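Local coordinates for malonyl CoA-acyl carrier protein transacylase (Burkholderia pseudomallei, PDB 3G87) that probably transfers the malonyl group from malonyl-CoA to the holo acyl carrier protein, releasing free CoA, at residues 6-11 / 85-90; 97-102 / 221-226; 217-222 / 232-237. All blocks are in the same frame, centred on the assembly; numbering follows the deposited sequence.

Contact 1 (6-11 / 85-90); sequences LNTFMF and PDFLAG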
ATOM      1  N   LEU A   6      -4.437  -8.086 -21.165  1.00 29.96           N
ATOM      2  CA  LEU A   6      -4.352  -8.546 -19.755  1.00 26.65           C
ATOM      3  C   LEU A   6      -4.604  -7.373 -18.835  1.00 25.52           C
ATOM      4  O   LEU A   6      -4.044  -6.317 -19.059  1.00 25.87           O
ATOM      5  CB  LEU A   6      -2.981  -9.085 -19.434  1.00 25.43           C
ATOM      6  CG  LEU A   6      -2.507 -10.400 -20.009  1.00 24.97           C
ATOM      7  CD1 LEU A   6      -1.000 -10.481 -19.890  1.00 21.23           C
ATOM      8  CD2 LEU A   6      -3.146 -11.564 -19.241  1.00 25.63           C
ATOM      9  N   ASN A   7      -5.433  -7.545 -17.801  1.00 24.34           N
ATOM     10  CA  ASN A   7      -5.808  -6.434 -16.908  1.00 21.91           C
ATOM     11  C   ASN A   7      -5.327  -6.634 -15.452  1.00 20.85           C
ATOM     12  O   ASN A   7      -5.638  -7.651 -14.825  1.00 20.28           O
ATOM     13  CB  ASN A   7      -7.313  -6.320 -16.959  1.00 21.58           C
ATOM     14  CG  ASN A   7      -7.866  -5.051 -16.305  1.00 22.51           C
ATOM     15  OD1 ASN A   7      -7.155  -4.120 -15.889  1.00 23.87           O
ATOM     16  ND2 ASN A   7      -9.187  -5.007 -16.249  1.00 20.97           N
ATOM     17  N   THR A   8      -4.608  -5.668 -14.944  1.00 18.55           N
ATOM     18  CA  THR A   8      -4.190  -5.609 -13.571  1.00 17.94           C
ATOM     19  C   THR A   8      -5.019  -4.647 -12.736  1.00 17.22           C
ATOM     20  O   THR A   8      -5.045  -3.523 -12.996  1.00 16.35           O
ATOM     21  CB  THR A   8      -2.712  -5.205 -13.424  1.00 17.43           C
ATOM     22  OG1 THR A   8      -1.889  -6.119 -14.107  1.00 18.92           O
ATOM     23  CG2 THR A   8      -2.337  -5.223 -12.046  1.00 16.83           C
ATOM     24  N   PHE A   9      -5.700  -5.139 -11.739  1.00 16.58           N
ATOM     25  CA  PHE A   9      -6.347  -4.293 -10.765  1.00 16.39           C
ATOM     26  C   PHE A   9      -5.350  -3.963  -9.650  1.00 16.12           C
ATOM     27  O   PHE A   9      -4.684  -4.803  -9.141  1.00 15.86           O
ATOM     28  CB  PHE A   9      -7.630  -4.913 -10.178  1.00 17.31           C
ATOM     29  CG  PHE A   9      -8.823  -5.000 -11.117  1.00 18.46           C
ATOM     30  CD1 PHE A   9      -8.756  -4.692 -12.435  1.00 19.69           C
ATOM     31  CD2 PHE A   9     -10.024  -5.405 -10.639  1.00 23.80           C
ATOM     32  CE1 PHE A   9      -9.838  -4.790 -13.240  1.00 20.88           C
ATOM     33  CE2 PHE A   9     -11.116  -5.484 -11.441  1.00 25.79           C
ATOM     34  CZ  PHE A   9     -11.000  -5.179 -12.767  1.00 23.22           C
ATOM     35  N   MET A  10      -5.260  -2.693  -9.337  1.00 15.26           N
ATOM     36  CA  MET A  10      -4.349  -2.135  -8.380  1.00 14.96           C
ATOM     37  C   MET A  10      -4.998  -1.200  -7.370  1.00 14.80           C
ATOM     38  O   MET A  10      -5.847  -0.459  -7.698  1.00 15.17           O
ATOM     39  CB  MET A  10      -3.106  -1.543  -9.065  1.00 15.02           C
ATOM     40  CG  MET A  10      -3.241  -0.295  -9.872  1.00 13.02           C
ATOM     41  SD  MET A  10      -1.792   0.082 -10.757  1.00 16.41           S
ATOM     42  CE  MET A  10      -2.197   1.624 -11.378  1.00  7.19           C
ATOM     43  N   PHE A  11      -4.600  -1.309  -6.126  1.00 14.54           N
ATOM     44  CA  PHE A  11      -5.213  -0.626  -4.996  1.00 14.18           C
ATOM     45  C   PHE A  11      -4.246   0.255  -4.230  1.00 14.74           C
ATOM     46  O   PHE A  11      -3.240  -0.184  -3.850  1.00 15.57           O
ATOM     47  CB  PHE A  11      -5.872  -1.638  -4.079  1.00 14.66           C
ATOM     48  CG  PHE A  11      -6.762  -2.593  -4.787  1.00 16.74           C
ATOM     49  CD1 PHE A  11      -8.094  -2.332  -4.934  1.00 15.24           C
ATOM     50  CD2 PHE A  11      -6.255  -3.744  -5.332  1.00 16.84           C
ATOM     51  CE1 PHE A  11      -8.875  -3.177  -5.577  1.00 15.71           C
ATOM     52  CE2 PHE A  11      -7.036  -4.578  -6.000  1.00 18.02           C
ATOM     53  CZ  PHE A  11      -8.355  -4.313  -6.100  1.00 17.26           C
ATOM     54  N   PRO A  85      -9.944  -9.185 -13.168  1.00 24.07           N
ATOM     55  CA  PRO A  85      -8.515  -8.974 -13.235  1.00 23.30           C
ATOM     56  C   PRO A  85      -7.749 -10.232 -13.627  1.00 22.80           C
ATOM     57  O   PRO A  85      -8.165 -11.276 -13.307  1.00 23.65           O
ATOM     58  CB  PRO A  85      -8.180  -8.536 -11.820  1.00 22.16           C
ATOM     59  CG  PRO A  85      -9.208  -9.052 -11.028  1.00 22.08           C
ATOM     60  CD  PRO A  85     -10.431  -9.086 -11.807  1.00 24.01           C
ATOM     61  N   ASP A  86      -6.651 -10.089 -14.326  1.00 21.59           N
ATOM     62  CA  ASP A  86      -5.762 -11.173 -14.611  1.00 20.84           C
ATOM     63  C   ASP A  86      -4.664 -11.143 -13.605  1.00 20.39           C
ATOM     64  O   ASP A  86      -3.968 -12.089 -13.472  1.00 21.00           O
ATOM     65  CB  ASP A  86      -5.122 -11.063 -15.995  1.00 20.43           C
ATOM     66  CG  ASP A  86      -6.072 -11.205 -17.080  1.00 21.39           C
ATOM     67  OD1 ASP A  86      -6.356 -10.221 -17.699  1.00 21.14           O
ATOM     68  OD2 ASP A  86      -6.529 -12.294 -17.332  1.00 21.53           O
ATOM     69  N   PHE A  87      -4.517 -10.041 -12.898  1.00 19.88           N
ATOM     70  CA  PHE A  87      -3.387  -9.846 -12.010  1.00 19.15           C
ATOM     71  C   PHE A  87      -3.768  -8.855 -10.960  1.00 18.30           C
ATOM     72  O   PHE A  87      -4.496  -7.960 -11.217  1.00 16.36           O
ATOM     73  CB  PHE A  87      -2.143  -9.358 -12.770  1.00 20.06           C
ATOM     74  CG  PHE A  87      -1.460 -10.396 -13.586  1.00 23.00           C
ATOM     75  CD1 PHE A  87      -0.754 -11.382 -13.029  1.00 22.61           C
ATOM     76  CD2 PHE A  87      -1.512 -10.350 -14.933  1.00 27.87           C
ATOM     77  CE1 PHE A  87      -0.160 -12.294 -13.778  1.00 26.44           C
ATOM     78  CE2 PHE A  87      -0.912 -11.290 -15.683  1.00 29.46           C
ATOM     79  CZ  PHE A  87      -0.226 -12.254 -15.099  1.00 25.57           C
ATOM     80  N   LEU A  88      -3.261  -9.037  -9.763  1.00 18.21           N
ATOM     81  CA  LEU A  88      -3.596  -8.121  -8.661  1.00 17.97           C
ATOM     82  C   LEU A  88      -2.324  -7.622  -7.920  1.00 17.68           C
ATOM     83  O   LEU A  88      -1.377  -8.402  -7.683  1.00 17.50           O
ATOM     84  CB  LEU A  88      -4.577  -8.810  -7.684  1.00 16.61           C
ATOM     85  CG  LEU A  88      -5.940  -9.127  -8.293  1.00 17.25           C
ATOM     86  CD1 LEU A  88      -6.531 -10.368  -7.674  1.00 17.81           C
ATOM     87  CD2 LEU A  88      -6.877  -7.951  -8.093  1.00 17.16           C
ATOM     88  N   ALA A  89      -2.311  -6.329  -7.575  1.00 16.23           N
ATOM     89  CA  ALA A  89      -1.238  -5.776  -6.768  1.00 16.84           C
ATOM     90  C   ALA A  89      -1.788  -4.635  -5.930  1.00 17.29           C
ATOM     91  O   ALA A  89      -2.626  -3.885  -6.397  1.00 18.12           O
ATOM     92  CB  ALA A  89      -0.016  -5.303  -7.650  1.00 14.36           C
ATOM     93  N   GLY A  90      -1.309  -4.513  -4.691  1.00 18.09           N
ATOM     94  CA  GLY A  90      -1.690  -3.405  -3.823  1.00 18.42           C
ATOM     95  C   GLY A  90      -0.529  -2.812  -3.040  1.00 17.96           C
ATOM     96  O   GLY A  90       0.383  -3.525  -2.658  1.00 18.19           O
TER
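Asn7 and Asp86 clasp each other at the start of a parallel strand pair. Asn7 N gives a nearly straight bond (167°) to Asp86 OD1 at 2.8 Å, on the carboxylate lone pair that points away from OD2, while Asn7 O takes Asp86 N at 2.7 Å and, weakly, Phe87 N. From there the bonds alternate: Phe9 N to Phe87 O, Ala89 N to Phe9 O at 3.2 Å, and Phe11 N to Ala89 O. On the face holding Phe9, Leu88 and Phe11, Pro85 CB makes a CH-pi contact over the Phe9 ring, 3.9 Å from its centroid. The Leu88 methyl CD2 bridges two aromatic residues, 3.8 Å from Phe9 CB and 4.0 Å from Phe11 CE2, meeting the Phe11 ring at its edge. The face with Thr8 and Phe87 is also buried; Thr8 OG1, held beside its own backbone N (chi1 -59°), rests against Phe87 CB at 3.5 Å and has no polar partner. The Asn7 amide is secured by OD1 bonding to Thr272. Strand 269-273 flanks 6-11 on its other edge, helix 59-81 packs on Phe9 and Phe11, and helix 251-264 covers Thr8 and Phe87.

Contact 2 (97-102 / 221-226); sequences NALLAA and IPVISN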
ATOM      1  N   ASN A  97      -6.581  -5.347  -0.159  1.00 16.05           N
ATOM      2  CA  ASN A  97      -7.609  -5.380  -1.196  1.00 16.04           C
ATOM      3  C   ASN A  97      -7.294  -6.285  -2.391  1.00 15.21           C
ATOM      4  O   ASN A  97      -8.233  -6.773  -3.018  1.00 16.91           O
ATOM      5  CB  ASN A  97      -7.891  -3.989  -1.715  1.00 16.02           C
ATOM      6  CG  ASN A  97      -8.440  -3.102  -0.662  1.00 18.10           C
ATOM      7  OD1 ASN A  97      -7.706  -2.261  -0.096  1.00 14.67           O
ATOM      8  ND2 ASN A  97      -9.750  -3.243  -0.392  1.00 17.57           N
ATOM      9  N   ALA A  98      -6.019  -6.443  -2.749  1.00 13.84           N
ATOM     10  CA  ALA A  98      -5.567  -7.446  -3.778  1.00 12.53           C
ATOM     11  C   ALA A  98      -5.890  -8.863  -3.310  1.00 12.69           C
ATOM     12  O   ALA A  98      -6.445  -9.659  -4.064  1.00 13.02           O
ATOM     13  CB  ALA A  98      -4.033  -7.335  -4.038  1.00  9.23           C
ATOM     14  N   LEU A  99      -5.490  -9.189  -2.073  1.00 12.89           N
ATOM     15  CA  LEU A  99      -5.792 -10.486  -1.470  1.00 13.76           C
ATOM     16  C   LEU A  99      -7.310 -10.704  -1.382  1.00 15.22           C
ATOM     17  O   LEU A  99      -7.790 -11.825  -1.667  1.00 16.81           O
ATOM     18  CB  LEU A  99      -5.131 -10.636  -0.092  1.00 13.43           C
ATOM     19  CG  LEU A  99      -3.590 -10.637  -0.050  1.00 14.28           C
ATOM     20  CD1 LEU A  99      -3.034 -10.586   1.404  1.00 12.85           C
ATOM     21  CD2 LEU A  99      -3.046 -11.873  -0.843  1.00 12.63           C
ATOM     22  N   LEU A 100      -8.068  -9.630  -1.076  1.00 14.34           N
ATOM     23  CA  LEU A 100      -9.529  -9.720  -1.062  1.00 14.11           C
ATOM     24  C   LEU A 100     -10.085 -10.127  -2.445  1.00 14.88           C
ATOM     25  O   LEU A 100     -10.853 -11.079  -2.551  1.00 14.83           O
ATOM     26  CB  LEU A 100     -10.143  -8.394  -0.619  1.00 12.54           C
ATOM     27  CG  LEU A 100     -11.664  -8.353  -0.688  1.00 13.53           C
ATOM     28  CD1 LEU A 100     -12.322  -9.383   0.238  1.00 16.24           C
ATOM     29  CD2 LEU A 100     -12.198  -6.902  -0.371  1.00 14.74           C
ATOM     30  N   ALA A 101      -9.676  -9.395  -3.493  1.00 15.10           N
ATOM     31  CA  ALA A 101     -10.087  -9.688  -4.856  1.00 15.61           C
ATOM     32  C   ALA A 101      -9.580 -11.010  -5.351  1.00 16.51           C
ATOM     33  O   ALA A 101     -10.125 -11.506  -6.287  1.00 17.04           O
ATOM     34  CB  ALA A 101      -9.669  -8.571  -5.813  1.00 14.35           C
ATOM     35  N   ALA A 102      -8.557 -11.597  -4.725  1.00 18.76           N
ATOM     36  CA  ALA A 102      -8.113 -12.957  -5.099  1.00 19.41           C
ATOM     37  C   ALA A 102      -8.880 -14.043  -4.341  1.00 21.12           C
ATOM     38  O   ALA A 102      -8.669 -15.238  -4.572  1.00 22.00           O
ATOM     39  CB  ALA A 102      -6.603 -13.126  -4.856  1.00 19.73           C
ATOM     40  N   ILE A 221      -6.492 -15.567  -8.237  1.00 18.66           N
ATOM     41  CA  ILE A 221      -5.958 -14.682  -9.288  1.00 18.09           C
ATOM     42  C   ILE A 221      -4.591 -14.242  -8.696  1.00 18.88           C
ATOM     43  O   ILE A 221      -4.512 -13.979  -7.482  1.00 19.48           O
ATOM     44  CB  ILE A 221      -6.895 -13.421  -9.561  1.00 16.96           C
ATOM     45  CG1 ILE A 221      -8.293 -13.839 -10.009  1.00 17.22           C
ATOM     46  CG2 ILE A 221      -6.307 -12.495 -10.623  1.00 15.64           C
ATOM     47  CD1 ILE A 221      -9.312 -12.680 -10.159  1.00 16.26           C
ATOM     48  N   PRO A 222      -3.502 -14.261  -9.515  1.00 18.11           N
ATOM     49  CA  PRO A 222      -2.143 -13.997  -8.982  1.00 18.23           C
ATOM     50  C   PRO A 222      -2.071 -12.634  -8.275  1.00 18.12           C
ATOM     51  O   PRO A 222      -2.571 -11.634  -8.801  1.00 17.49           O
ATOM     52  CB  PRO A 222      -1.269 -13.955 -10.228  1.00 17.71           C
ATOM     53  CG  PRO A 222      -2.016 -14.834 -11.256  1.00 19.23           C
ATOM     54  CD  PRO A 222      -3.487 -14.819 -10.892  1.00 18.32           C
ATOM     55  N   VAL A 223      -1.490 -12.602  -7.085  1.00 17.52           N
ATOM     56  CA  VAL A 223      -1.348 -11.331  -6.360  1.00 17.53           C
ATOM     57  C   VAL A 223       0.138 -11.100  -6.216  1.00 17.46           C
ATOM     58  O   VAL A 223       0.843 -11.986  -5.713  1.00 17.92           O
ATOM     59  CB  VAL A 223      -2.040 -11.407  -4.970  1.00 17.07           C
ATOM     60  CG1 VAL A 223      -1.747 -10.166  -4.172  1.00 19.43           C
ATOM     61  CG2 VAL A 223      -3.565 -11.575  -5.123  1.00 15.67           C
ATOM     62  N   ILE A 224       0.633  -9.962  -6.695  1.00 17.84           N
ATOM     63  CA  ILE A 224       2.097  -9.701  -6.637  1.00 18.09           C
ATOM     64  C   ILE A 224       2.444  -9.128  -5.285  1.00 17.12           C
ATOM     65  O   ILE A 224       1.909  -8.094  -4.884  1.00 17.61           O
ATOM     66  CB  ILE A 224       2.649  -8.749  -7.717  1.00 17.92           C
ATOM     67  CG1 ILE A 224       2.121  -9.106  -9.123  1.00 17.88           C
ATOM     68  CG2 ILE A 224       4.141  -8.888  -7.707  1.00 19.03           C
ATOM     69  CD1 ILE A 224       2.407 -10.518  -9.518  1.00 16.41           C
ATOM     70  N   SER A 225       3.295  -9.833  -4.572  1.00 14.81           N
ATOM     71  CA  SER A 225       3.546  -9.501  -3.213  1.00 14.15           C
ATOM     72  C   SER A 225       4.534  -8.350  -3.124  1.00 14.41           C
ATOM     73  O   SER A 225       5.541  -8.347  -3.818  1.00 14.78           O
ATOM     74  CB  SER A 225       4.066 -10.752  -2.505  1.00 13.51           C
ATOM     75  OG  SER A 225       5.020 -10.431  -1.508  1.00 14.24           O
ATOM     76  N   ASN A 226       4.285  -7.422  -2.232  1.00 14.77           N
ATOM     77  CA  ASN A 226       5.133  -6.282  -1.980  1.00 15.18           C
ATOM     78  C   ASN A 226       6.525  -6.652  -1.513  1.00 15.50           C
ATOM     79  O   ASN A 226       7.445  -5.959  -1.773  1.00 13.67           O
ATOM     80  CB  ASN A 226       4.537  -5.359  -0.919  1.00 14.87           C
ATOM     81  CG  ASN A 226       3.467  -4.405  -1.419  1.00 16.80           C
ATOM     82  OD1 ASN A 226       2.848  -3.793  -0.622  1.00 17.27           O
ATOM     83  ND2 ASN A 226       3.263  -4.292  -2.677  1.00 10.88           N
TER
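Ala98 O, already the acceptor of the helical bond from Ala102 N at 2.9 Å, is also touched by a methyl of Val223, whose CG2 lies 3.6 Å away. The contact between 97-102 and 221-226 is mainly van der Waals packing, and Val223 carries most of it by presenting its two branches to different residues. CG1, anti to the backbone N (chi1 173°), meets Ala98 CB at 3.6 Å and the Leu99 methyl CD2 at 4.0 Å, with Leu99 and Val223 crossing at about a right angle. CG2 meets Ala102 CB at 3.4 Å, tighter than usual for two carbons. That same Ala102 methyl rests on Ile221 O at 3.5 Å, and Ile221 CD1 lies a loose 4.1 Å from Ala101 O. The small alanine side chains are consistent with the close approach of the backbones, Ala98 CA to Val223 CA 6.3 Å. Farther along, Asn226 lies clear of 97-102 but bonds Gly90 O through ND2 and Ser92 N through OD1, both in the probable nucleophile elbow (GxSxG). Helix 94-101 thus packs over the short edge strand 223-224, with helix 59-81 against Asn97 and Leu100 and helix 251-264 against Ile224.

Contact 3 (217-222 / 232-237); sequences ADPAIP and YENGRV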
ATOM      1  N   ALA A 217      -7.191 -18.422   2.286  1.00 24.75           N
ATOM      2  CA  ALA A 217      -7.189 -19.261   1.067  1.00 23.50           C
ATOM      3  C   ALA A 217      -6.070 -18.857   0.098  1.00 22.78           C
ATOM      4  O   ALA A 217      -5.596 -17.723   0.120  1.00 22.15           O
ATOM      5  CB  ALA A 217      -8.609 -19.282   0.372  1.00 22.03           C
ATOM      6  N   ASP A 218      -5.623 -19.792  -0.732  1.00 23.55           N
ATOM      7  CA  ASP A 218      -4.592 -19.499  -1.744  1.00 24.21           C
ATOM      8  C   ASP A 218      -5.276 -18.584  -2.779  1.00 23.41           C
ATOM      9  O   ASP A 218      -6.513 -18.681  -2.973  1.00 24.44           O
ATOM     10  CB  ASP A 218      -4.074 -20.798  -2.397  1.00 24.62           C
ATOM     11  CG  ASP A 218      -3.211 -21.662  -1.445  1.00 28.69           C
ATOM     12  OD1 ASP A 218      -2.481 -21.125  -0.566  1.00 33.23           O
ATOM     13  OD2 ASP A 218      -3.244 -22.903  -1.587  1.00 32.12           O
ATOM     14  N   PRO A 219      -4.514 -17.682  -3.429  1.00 22.38           N
ATOM     15  CA  PRO A 219      -5.201 -16.748  -4.358  1.00 21.78           C
ATOM     16  C   PRO A 219      -5.772 -17.403  -5.620  1.00 21.04           C
ATOM     17  O   PRO A 219      -5.133 -18.240  -6.226  1.00 21.58           O
ATOM     18  CB  PRO A 219      -4.102 -15.733  -4.744  1.00 21.47           C
ATOM     19  CG  PRO A 219      -2.982 -15.947  -3.840  1.00 21.70           C
ATOM     20  CD  PRO A 219      -3.078 -17.366  -3.281  1.00 22.02           C
ATOM     21  N   ALA A 220      -6.938 -16.953  -6.045  1.00 20.23           N
ATOM     22  CA  ALA A 220      -7.574 -17.497  -7.201  1.00 19.32           C
ATOM     23  C   ALA A 220      -7.091 -16.751  -8.446  1.00 19.69           C
ATOM     24  O   ALA A 220      -7.287 -17.241  -9.559  1.00 19.14           O
ATOM     25  CB  ALA A 220      -9.029 -17.337  -7.054  1.00 19.67           C
ATOM     26  N   ILE A 221      -6.492 -15.567  -8.237  1.00 18.66           N
ATOM     27  CA  ILE A 221      -5.958 -14.682  -9.288  1.00 18.09           C
ATOM     28  C   ILE A 221      -4.591 -14.242  -8.696  1.00 18.88           C
ATOM     29  O   ILE A 221      -4.512 -13.979  -7.482  1.00 19.48           O
ATOM     30  CB  ILE A 221      -6.895 -13.421  -9.561  1.00 16.96           C
ATOM     31  CG1 ILE A 221      -8.293 -13.839 -10.009  1.00 17.22           C
ATOM     32  CG2 ILE A 221      -6.307 -12.495 -10.623  1.00 15.64           C
ATOM     33  CD1 ILE A 221      -9.312 -12.680 -10.159  1.00 16.26           C
ATOM     34  N   PRO A 222      -3.502 -14.261  -9.515  1.00 18.11           N
ATOM     35  CA  PRO A 222      -2.143 -13.997  -8.982  1.00 18.23           C
ATOM     36  C   PRO A 222      -2.071 -12.634  -8.275  1.00 18.12           C
ATOM     37  O   PRO A 222      -2.571 -11.634  -8.801  1.00 17.49           O
ATOM     38  CB  PRO A 222      -1.269 -13.955 -10.228  1.00 17.71           C
ATOM     39  CG  PRO A 222      -2.016 -14.834 -11.256  1.00 19.23           C
ATOM     40  CD  PRO A 222      -3.487 -14.819 -10.892  1.00 18.32           C
ATOM     41  N   TYR A 232       2.425 -14.200  -4.747  1.00 20.89           N
ATOM     42  CA  TYR A 232       2.187 -14.937  -3.533  1.00 21.95           C
ATOM     43  C   TYR A 232       2.209 -16.453  -3.778  1.00 24.32           C
ATOM     44  O   TYR A 232       1.585 -16.969  -4.644  1.00 23.99           O
ATOM     45  CB  TYR A 232       0.868 -14.527  -2.880  1.00 20.90           C
ATOM     46  CG  TYR A 232       0.905 -13.510  -1.755  1.00 17.51           C
ATOM     47  CD1 TYR A 232       0.768 -12.175  -1.999  1.00 13.43           C
ATOM     48  CD2 TYR A 232       0.995 -13.904  -0.452  1.00 16.97           C
ATOM     49  CE1 TYR A 232       0.772 -11.296  -1.030  1.00 11.68           C
ATOM     50  CE2 TYR A 232       1.013 -13.026   0.527  1.00 14.31           C
ATOM     51  CZ  TYR A 232       0.894 -11.707   0.251  1.00 16.18           C
ATOM     52  OH  TYR A 232       0.892 -10.817   1.247  1.00 17.83           O
ATOM     53  N   GLU A 233       2.981 -17.166  -3.000  1.00 26.81           N
ATOM     54  CA  GLU A 233       3.073 -18.581  -3.182  1.00 29.83           C
ATOM     55  C   GLU A 233       1.869 -19.250  -2.586  1.00 30.76           C
ATOM     56  O   GLU A 233       1.291 -18.731  -1.724  1.00 30.99           O
ATOM     57  CB  GLU A 233       4.315 -19.100  -2.509  1.00 30.60           C
ATOM     58  CG  GLU A 233       5.538 -19.052  -3.352  1.00 36.75           C
ATOM     59  CD  GLU A 233       6.758 -19.260  -2.550  1.00 44.96           C
ATOM     60  OE1 GLU A 233       7.172 -20.423  -2.469  1.00 47.60           O
ATOM     61  OE2 GLU A 233       7.275 -18.291  -1.956  1.00 46.29           O
ATOM     62  N   ASN A 234       1.503 -20.417  -3.043  1.00 31.77           N
ATOM     63  CA  ASN A 234       0.485 -21.161  -2.362  1.00 33.66           C
ATOM     64  C   ASN A 234       1.035 -21.586  -1.015  1.00 34.60           C
ATOM     65  O   ASN A 234       2.163 -21.973  -0.903  1.00 35.64           O
ATOM     66  CB  ASN A 234      -0.007 -22.326  -3.183  1.00 33.75           C
ATOM     67  CG  ASN A 234      -0.842 -21.907  -4.340  1.00 33.49           C
ATOM     68  OD1 ASN A 234      -1.434 -20.887  -4.333  1.00 36.63           O
ATOM     69  ND2 ASN A 234      -0.892 -22.716  -5.335  1.00 32.36           N
ATOM     70  N   GLY A 235       0.250 -21.407   0.012  1.00 35.31           N
ATOM     71  CA  GLY A 235       0.709 -21.628   1.347  1.00 36.17           C
ATOM     72  C   GLY A 235       1.497 -20.559   2.046  1.00 36.16           C
ATOM     73  O   GLY A 235       1.749 -20.699   3.190  1.00 36.49           O
ATOM     74  N   ARG A 236       1.880 -19.485   1.393  1.00 36.55           N
ATOM     75  CA  ARG A 236       2.667 -18.487   2.068  1.00 36.94           C
ATOM     76  C   ARG A 236       1.969 -17.176   2.200  1.00 36.43           C
ATOM     77  O   ARG A 236       2.586 -16.154   2.353  1.00 37.07           O
ATOM     78  CB  ARG A 236       4.000 -18.241   1.379  1.00 37.54           C
ATOM     79  CG  ARG A 236       4.678 -19.411   0.804  1.00 42.07           C
ATOM     80  CD  ARG A 236       5.376 -20.167   1.850  1.00 48.63           C
ATOM     81  NE  ARG A 236       6.752 -19.768   2.035  1.00 52.29           N
ATOM     82  CZ  ARG A 236       7.520 -20.227   2.999  1.00 54.11           C
ATOM     83  NH1 ARG A 236       7.037 -21.079   3.871  1.00 54.31           N
ATOM     84  NH2 ARG A 236       8.768 -19.832   3.082  1.00 54.05           N
ATOM     85  N   VAL A 237       0.670 -17.202   2.144  1.00 35.87           N
ATOM     86  CA  VAL A 237      -0.086 -15.973   2.219  1.00 34.71           C
ATOM     87  C   VAL A 237       0.112 -15.249   3.526  1.00 35.47           C
ATOM     88  O   VAL A 237       0.487 -14.139   3.536  1.00 35.89           O
ATOM     89  CB  VAL A 237      -1.563 -16.192   1.910  1.00 34.05           C
ATOM     90  CG1 VAL A 237      -2.271 -14.927   1.754  1.00 31.54           C
ATOM     91  CG2 VAL A 237      -1.714 -17.052   0.708  1.00 32.04           C
TER
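The carboxylate of Asp218 and the amide of Asn234 are stacked, their planes 28° apart, although the two side chains cross at about a right angle. Asn234 OD1 lies 3.3 Å from Asp218 CB, and Asn234 CB sits 3.7 Å from Asp218 OD2. Asp218 CG stands beside its own backbone N, a torsion that places the carboxylate beside the turn, where OD1 receives Gly235 N at 2.8 Å with an N-H...O angle of 162°. The donor comes from above the carboxylate plane, 36° out of it, and this is the one hydrogen bond between the two segments. Next to the acid, the Pro219 ring faces two apolar groups: its CG lies 4.2 Å from Tyr232 CB and its CD 4.2 Å from Val237 CG2. Val237 CG2 also nears Ala217 O at 4.0 Å. The Tyr232 ring leads away from Pro219, and its OH bonds Glu95. The Asp218-Asn234 pair is exposed to solvent, whereas Tyr232 and Val237 are buried and both pack on Leu99 of helix 94-101. Residues 233-236 form a type II beta turn, closed by Arg236 N to Glu233 O at 3.3 Å, with Gly235 at positive phi. Asp218 therefore grips a type II turn by a main-chain N-H, directly before Arg236, the N-cap residue of helix 237-243.

Overall arrangement
From the N terminus, strand 6-11 is joined at contact 1 by strand 87-90, closing a largely helical loop of 73 residues. The chain turns through the likely nucleophile elbow into helix 94-101, and 97-102 meets 221-226 in contact 2; this closes a loop of 118 residues that includes the antiparallel sheet. Contact 3 shares Ile221 and Pro222 with it and closes a short loop around strand 223-224. Contact 1 precedes the others in series, while contacts 2 and 3 cross, contact 3 opening just before contact 2 closes. Leu88 N bonds Pro222 O and Leu88 O bonds Ile224 N, seating 223-224 beside 87-90 in the parallel sheet, and Ala102 O with Ala220 N couples 97-102 to the outer loop.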